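Local structure of enoyl-CoA hydratase EchA1 (Mycobacterium marinum, 3QXI) at residues Thr215-Ile218 with Ile219-Arg223; Leu227-Arg230 with Phe231-Met235. The protein probably catalyses the reversible addition of water to the double bond of enoyl-CoA thioesters, as a trimeric member of the crotonase family. All blocks are in the same frame, centred on the assembly; numbering follows the deposited sequence.

In the fold
Interactions 1 and 2 lie on consecutive helices in the C-terminal part of the crotonase fold, outside the strands of the main sheet. Interaction 1 lies toward the C-terminal end of helix 209-221; the chain then passes through a short loop, and interaction 2 covers the end of that loop and the start of helix 230-243. Their centres are about 11 Å apart, and they touch where Ile218 CG2 packs on Gln234 OE1 at 3.6 Å. The centre of interaction 1 is about 14 Å from the centre of the chain, and the centre of interaction 2 is about 26 Å from it. Both contact the second subunit, so this helical hairpin contributes to the trimer interface.

Interaction 1. Residues Thr215-Ile218 with Ile219-Arg223; sequences TKRI and ITESR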
# COMPACT_ATOMS: atom_id res chain seq x y z
N THR B 215 6.04 1.19 19.65
CA THR B 215 5.86 0.39 18.44
C THR B 215 4.70 0.95 17.56
O THR B 215 4.88 1.15 16.36
CB THR B 215 5.64 -1.12 18.81
OG1 THR B 215 6.86 -1.70 19.29
CG2 THR B 215 5.16 -1.93 17.63
N LYS B 216 3.55 1.23 18.18
CA LYS B 216 2.47 1.88 17.47
C LYS B 216 2.94 3.20 16.84
O LYS B 216 2.62 3.47 15.69
CB LYS B 216 1.24 2.12 18.37
CG LYS B 216 0.14 3.00 17.73
CD LYS B 216 -1.08 3.13 18.64
CE LYS B 216 -1.99 4.29 18.25
NZ LYS B 216 -3.41 4.03 18.79
N ARG B 217 3.71 4.00 17.59
CA ARG B 217 4.15 5.33 17.13
C ARG B 217 5.00 5.25 15.89
O ARG B 217 4.90 6.08 14.98
CB ARG B 217 4.99 6.05 18.19
CG ARG B 217 4.24 7.09 18.98
CD ARG B 217 5.23 8.05 19.62
NE ARG B 217 5.67 9.03 18.65
CZ ARG B 217 6.58 9.97 18.88
NH1 ARG B 217 7.18 10.07 20.06
NH2 ARG B 217 6.91 10.80 17.90
N ILE B 218 5.90 4.28 15.89
CA ILE B 218 6.77 4.11 14.76
C ILE B 218 5.99 3.65 13.53
O ILE B 218 6.15 4.21 12.45
CB ILE B 218 7.95 3.19 15.08
CG1 ILE B 218 8.82 3.84 16.13
CG2 ILE B 218 8.79 2.91 13.86
CD1 ILE B 218 9.70 2.87 16.81
N ILE B 219 5.14 2.63 13.68
CA ILE B 219 4.35 2.18 12.55
C ILE B 219 3.62 3.40 11.93
O ILE B 219 3.70 3.61 10.72
CB ILE B 219 3.32 1.13 12.97
CG1 ILE B 219 3.96 -0.07 13.70
CG2 ILE B 219 2.45 0.72 11.79
CD1 ILE B 219 4.75 -0.99 12.87
N THR B 220 2.95 4.18 12.79
CA THR B 220 2.08 5.28 12.39
C THR B 220 2.85 6.41 11.73
O THR B 220 2.44 6.91 10.69
CB THR B 220 1.42 5.96 13.64
OG1 THR B 220 0.82 4.96 14.46
CG2 THR B 220 0.37 7.03 13.21
N GLU B 221 3.92 6.84 12.37
CA GLU B 221 4.62 8.07 11.95
C GLU B 221 5.58 7.80 10.79
O GLU B 221 5.79 8.70 9.95
CB GLU B 221 5.32 8.72 13.13
CG GLU B 221 4.33 9.01 14.26
CD GLU B 221 4.91 9.81 15.37
OE1 GLU B 221 4.14 10.17 16.27
OE2 GLU B 221 6.12 10.09 15.36
N SER B 222 6.10 6.58 10.74
CA SER B 222 7.16 6.24 9.77
C SER B 222 6.80 6.54 8.31
O SER B 222 7.68 6.78 7.48
CB SER B 222 7.63 4.80 9.95
OG SER B 222 6.60 3.90 9.66
N ARG B 223 5.51 6.57 7.97
CA ARG B 223 5.13 6.83 6.58
C ARG B 223 5.55 8.25 6.19
O ARG B 223 5.80 8.52 5.00
CB ARG B 223 3.63 6.57 6.30
CG ARG B 223 2.65 7.71 6.63
CD ARG B 223 1.21 7.41 6.11
NE ARG B 223 0.72 6.09 6.51
CZ ARG B 223 0.49 5.06 5.68
NH1 ARG B 223 0.68 5.19 4.36
NH2 ARG B 223 0.05 3.91 6.18
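Residues 215-221 lie in the C-terminal part of helix 209-221, and successive i to i+4 backbone bonds, the first from Ile219 N to Thr215 O (3.1 Å), run on to Ser222 N, which donates to Ile218 O. One turn apart, Arg217 and Glu221 form a salt bridge. The guanidinium takes the carboxylate side-on with two nitrogens: NH2 reaches Glu221 OE2 at 2.8 Å, on the syn side and close to both planes, whereas NE meets OE1 at 3.1 Å from above the carboxylate plane. The two flat groups are accordingly turned 59° against each other. A bend in the arginine chain (chi3 80°) swings its end back toward the glutamate.

Lys216 O receives two bonds from one residue, from Thr220 N at 3.0 Å and from Thr220 OG1 at 2.6 Å, the hydroxyl coming in above the carbonyl plane. With OG1 beside its own backbone N (chi1 -51°), the threonine is turned back over the preceding helical turn. The Lys216 chain leaves from the same flank and crosses the threonine at a slant, CG 3.9 Å from OG1, before extending to NZ. Ile218 faces Ile237 and Leu238 of helix 230-243 and also packs on Leu151 of the second subunit; Arg217 touches Ile237 too.

Arg217 and Glu221 can thus partly neutralise each other, the Lys216 ammonium is probably compensated by its salt bridge to Asp125, with the carbonyls of Lys103 and Pro101 taking further N-H bonds, and Ile218 contributes apolar packing to both helix 230-243 and the second subunit.

Interaction 2. Residues Leu227-Arg230 with Phe231-Met235; sequences LDTR and FAQQM
The N-terminal turn of helix 230-243 is built here, where the loop from helix 209-221 passes into the helix. Thr229 O begins the helical bonding, accepting from Gln233 N at 3.0 Å and more weakly from Ala232 N. The next bond runs from Gln234 N to Arg230 O.

Two waters bridge loop carbonyls to amides of the first turn. One accepts from Phe231 N and donates to Leu227 O at 2.7 Å; the other accepts from Ala232 N and donates to Asp228 O. Ala232 N is therefore divided between its water and Thr229 O. Together the waters tie the loop carbonyls to N-H groups at the helix start.

Thr229 and Gln233 lie side by side and point the same way, with Thr229 OG1 3.1 Å from Gln233 NE2. The threonine hydroxyl is also hydrogen-bonded to Ser226 OG, earlier in the same loop. Gln233 and Gln234 both pack on Trp225, which lies in that loop as well.

Arg230 runs straight from CG to NE, its CG placed between the backbone N and the carbonyl carbon (chi1 62°). This directs the guanidinium back beside Leu227 and on to Glu156 of the second subunit, which forms a salt bridge with NH1. The charged end is thus used between subunits. Phe231 itself packs on Thr97 of the second subunit and Gln234 on its Gly147. Leu227 covers one face of the arginine's flat group, CD2 sitting 3.7 Å above the plane and over its centre.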
# COMPACT_ATOMS: atom_id res chain seq x y z
N LEU B 227 13.64 8.28 3.55
CA LEU B 227 14.57 7.14 3.59
C LEU B 227 15.84 7.49 4.37
O LEU B 227 16.33 6.74 5.23
CB LEU B 227 14.94 6.75 2.15
CG LEU B 227 13.88 6.15 1.21
CD1 LEU B 227 14.56 5.63 -0.06
CD2 LEU B 227 13.05 5.05 1.87
N ASP B 228 16.31 8.69 4.07
CA ASP B 228 17.50 9.28 4.64
C ASP B 228 17.39 9.62 6.11
O ASP B 228 18.38 9.62 6.81
CB ASP B 228 17.81 10.56 3.87
CG ASP B 228 19.22 10.62 3.43
OD1 ASP B 228 19.70 9.57 2.92
OD2 ASP B 228 19.85 11.70 3.60
N THR B 229 16.18 9.93 6.58
CA THR B 229 16.05 10.27 8.00
C THR B 229 15.36 9.24 8.89
O THR B 229 15.41 9.37 10.11
CB THR B 229 15.38 11.61 8.19
OG1 THR B 229 14.07 11.54 7.64
CG2 THR B 229 16.21 12.72 7.54
N ARG B 230 14.71 8.24 8.32
CA ARG B 230 13.79 7.45 9.11
C ARG B 230 14.46 6.66 10.23
O ARG B 230 13.87 6.51 11.30
CB ARG B 230 12.91 6.55 8.24
CG ARG B 230 13.62 5.52 7.41
CD ARG B 230 12.61 4.82 6.49
NE ARG B 230 13.27 3.78 5.69
CZ ARG B 230 12.62 2.92 4.89
NH1 ARG B 230 11.29 3.00 4.80
NH2 ARG B 230 13.31 2.00 4.19
N PHE B 231 15.67 6.15 10.03
CA PHE B 231 16.32 5.43 11.12
C PHE B 231 16.66 6.31 12.30
O PHE B 231 16.58 5.87 13.44
CB PHE B 231 17.52 4.61 10.65
CG PHE B 231 17.13 3.28 10.12
CD1 PHE B 231 17.03 2.19 10.98
CD2 PHE B 231 16.81 3.11 8.79
CE1 PHE B 231 16.64 0.95 10.51
CE2 PHE B 231 16.44 1.87 8.30
CZ PHE B 231 16.35 0.79 9.15
N ALA B 232 17.00 7.56 12.03
CA ALA B 232 17.37 8.49 13.10
C ALA B 232 16.12 8.91 13.84
O ALA B 232 16.13 9.01 15.08
CB ALA B 232 18.08 9.73 12.51
N GLN B 233 15.03 9.13 13.10
CA GLN B 233 13.74 9.48 13.73
C GLN B 233 13.20 8.33 14.59
O GLN B 233 12.72 8.56 15.71
CB GLN B 233 12.72 9.93 12.70
CG GLN B 233 13.22 11.18 11.94
CD GLN B 233 12.11 11.98 11.24
OE1 GLN B 233 11.37 12.73 11.89
NE2 GLN B 233 12.02 11.85 9.91
N GLN B 234 13.36 7.11 14.09
CA GLN B 234 12.96 5.92 14.84
C GLN B 234 13.77 5.88 16.13
O GLN B 234 13.20 5.70 17.20
CB GLN B 234 13.16 4.66 13.99
CG GLN B 234 12.78 3.34 14.65
CD GLN B 234 13.02 2.12 13.77
OE1 GLN B 234 12.06 1.48 13.30
NE2 GLN B 234 14.29 1.77 13.54
N MET B 235 15.09 6.09 16.01
CA MET B 235 16.00 6.02 17.17
C MET B 235 15.60 6.93 18.34
O MET B 235 15.76 6.55 19.50
CB MET B 235 17.45 6.28 16.76
CG MET B 235 18.47 6.22 17.91
SD MET B 235 18.44 4.65 18.79
CE MET B 235 19.51 3.63 17.77
O HOH W 1 17.57 6.50 7.58
O HOH W 2 18.66 8.17 9.39